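Local coordinates for protease 2A (Rhinovirus C, PDB 5X45), which is a chymotrypsin-like cysteine protease that binds a zinc ion and probably cleaves the viral polyprotein, at residues 7-12 against 118-123. Numbering follows the deposited sequence.
Sequences MFVHTR and IGMITA
The seam between the N-terminal four-stranded sheet and the C-terminal beta barrel, the two halves of this chymotrypsin-like 2A protease, is packed here by Val9 against Met120. Val9 sits on strand 9-10, an outer strand of the four-stranded sheet, and Met120 belongs to barrel strand 116-124. One methyl does the touching: Val9 CG2 rests against Met120 CG at 3.9 Å and lies 4.1 Å from Met120 SD. With CG1 anti to the backbone N of Val9 (chi1 -178°), CG2 is the branch left to meet Met120. From the barrel side, Met120 runs extended from CA to SD (chi2 -172°), which carries the sulfur across to the N-terminal segment, 4.3 Å from Phe8 CA, whereas the Phe8 side chain starts off away from the barrel and packs on Lys17 of strand 14-18.

No hydrogen bond joins the two segments, and their backbones stay well apart, with Phe8 CA and Met120 CA 7.7 Å from each other. Val9 and Met120 are both buried, and the contact is apolar packing across the interface, with no sheet running through it. Strand 9-10 pairs with its own sheet through Val9 and Tyr16, while Ile118 bonds to Leu111 and Leu134 through the backbone. Leu134 also touches the Val9 side chain.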
loop_
_atom_site.group_PDB
_atom_site.type_symbol
_atom_site.label_atom_id
_atom_site.label_comp_id
_atom_site.label_asym_id
_atom_site.label_seq_id
_atom_site.Cartn_x
_atom_site.Cartn_y
_atom_site.Cartn_z
ATOM N N MET A 7 5.674 0.978 7.874
ATOM C CA MET A 7 4.757 1.572 6.898
ATOM C C MET A 7 5.399 1.683 5.507
ATOM O O MET A 7 5.265 2.702 4.834
ATOM C CB MET A 7 4.314 2.967 7.352
ATOM C CG MET A 7 3.914 3.080 8.815
ATOM S SD MET A 7 2.379 2.236 9.182
ATOM C CE MET A 7 1.159 3.486 8.776
ATOM N N PHE A 8 6.151 0.667 5.112
ATOM C CA PHE A 8 6.784 0.643 3.805
ATOM C C PHE A 8 7.074 -0.812 3.479
ATOM O O PHE A 8 7.006 -1.662 4.358
ATOM C CB PHE A 8 8.077 1.481 3.779
ATOM C CG PHE A 8 9.104 1.059 4.805
ATOM C CD1 PHE A 8 9.989 0.018 4.540
ATOM C CD2 PHE A 8 9.189 1.707 6.036
ATOM C CE1 PHE A 8 10.935 -0.379 5.497
ATOM C CE2 PHE A 8 10.140 1.321 6.996
ATOM C CZ PHE A 8 11.003 0.280 6.730
ATOM N N VAL A 9 7.406 -1.090 2.225
ATOM C CA VAL A 9 7.772 -2.438 1.819
ATOM C C VAL A 9 9.216 -2.472 1.356
ATOM O O VAL A 9 9.606 -1.720 0.472
ATOM C CB VAL A 9 6.854 -2.954 0.703
ATOM C CG1 VAL A 9 7.215 -4.377 0.330
ATOM C CG2 VAL A 9 5.396 -2.845 1.134
ATOM N N HIS A 10 10.006 -3.360 1.948
ATOM C CA HIS A 10 11.435 -3.416 1.674
ATOM C C HIS A 10 11.841 -4.794 1.159
ATOM O O HIS A 10 12.023 -5.731 1.934
ATOM C CB HIS A 10 12.212 -3.058 2.941
ATOM C CG HIS A 10 13.688 -2.924 2.729
ATOM N ND1 HIS A 10 14.573 -2.763 3.777
ATOM C CD2 HIS A 10 14.430 -2.920 1.602
ATOM C CE1 HIS A 10 15.801 -2.670 3.299
ATOM N NE2 HIS A 10 15.746 -2.761 1.985
ATOM N N THR A 11 11.984 -4.913 -0.155
ATOM C CA THR A 11 12.347 -6.190 -0.766
ATOM C C THR A 11 13.861 -6.320 -0.880
ATOM O O THR A 11 14.590 -5.465 -0.367
ATOM C CB THR A 11 11.715 -6.345 -2.160
ATOM O OG1 THR A 11 12.274 -5.372 -3.050
ATOM C CG2 THR A 11 10.197 -6.179 -2.085
ATOM N N ARG A 12 14.326 -7.366 -1.568
ATOM C CA ARG A 12 15.767 -7.601 -1.723
ATOM C C ARG A 12 16.467 -6.431 -2.403
ATOM O O ARG A 12 17.623 -6.111 -2.104
ATOM C CB ARG A 12 16.050 -8.854 -2.549
ATOM C CG ARG A 12 17.518 -9.261 -2.473
ATOM C CD ARG A 12 18.018 -9.958 -3.737
ATOM N NE ARG A 12 17.970 -11.418 -3.681
ATOM C CZ ARG A 12 17.761 -12.198 -4.741
ATOM N NH1 ARG A 12 17.730 -13.516 -4.602
ATOM N NH2 ARG A 12 17.589 -11.656 -5.943
ATOM N N ILE A 118 1.280 -7.836 -0.644
ATOM C CA ILE A 118 0.663 -7.556 -1.933
ATOM C C ILE A 118 0.135 -6.126 -2.019
ATOM O O ILE A 118 -0.264 -5.685 -3.093
ATOM C CB ILE A 118 -0.514 -8.524 -2.237
ATOM C CG1 ILE A 118 -1.606 -8.390 -1.177
ATOM C CG2 ILE A 118 -0.031 -9.959 -2.349
ATOM C CD1 ILE A 118 -2.815 -9.248 -1.446
ATOM N N GLY A 119 0.142 -5.399 -0.906
ATOM C CA GLY A 119 -0.450 -4.075 -0.891
ATOM C C GLY A 119 -0.089 -3.170 0.268
ATOM O O GLY A 119 0.544 -3.591 1.235
ATOM N N MET A 120 -0.486 -1.907 0.147
ATOM C CA MET A 120 -0.279 -0.897 1.182
ATOM C C MET A 120 -1.519 -0.030 1.292
ATOM O O MET A 120 -2.109 0.339 0.275
ATOM C CB MET A 120 0.914 0.001 0.862
ATOM C CG MET A 120 2.267 -0.497 1.308
ATOM S SD MET A 120 3.540 0.779 1.049
ATOM C CE MET A 120 3.347 1.103 -0.705
ATOM N N ILE A 121 -1.923 0.303 2.509
ATOM C CA ILE A 121 -3.049 1.213 2.677
ATOM C C ILE A 121 -2.734 2.539 2.000
ATOM O O ILE A 121 -1.656 3.100 2.199
ATOM C CB ILE A 121 -3.370 1.474 4.144
ATOM C CG1 ILE A 121 -3.800 0.177 4.830
ATOM C CG2 ILE A 121 -4.430 2.573 4.251
ATOM C CD1 ILE A 121 -4.167 0.356 6.277
ATOM N N THR A 122 -3.667 3.030 1.192
ATOM C CA THR A 122 -3.463 4.274 0.464
ATOM C C THR A 122 -4.586 5.271 0.736
ATOM O O THR A 122 -4.427 6.478 0.550
ATOM C CB THR A 122 -3.367 4.005 -1.036
ATOM O OG1 THR A 122 -2.937 5.187 -1.714
ATOM C CG2 THR A 122 -4.707 3.539 -1.585
ATOM N N ALA A 123 -5.718 4.741 1.184
ATOM C CA ALA A 123 -6.901 5.523 1.499
ATOM C C ALA A 123 -7.912 4.617 2.188
ATOM O O ALA A 123 -7.792 3.397 2.133
ATOM C CB ALA A 123 -7.498 6.130 0.245
#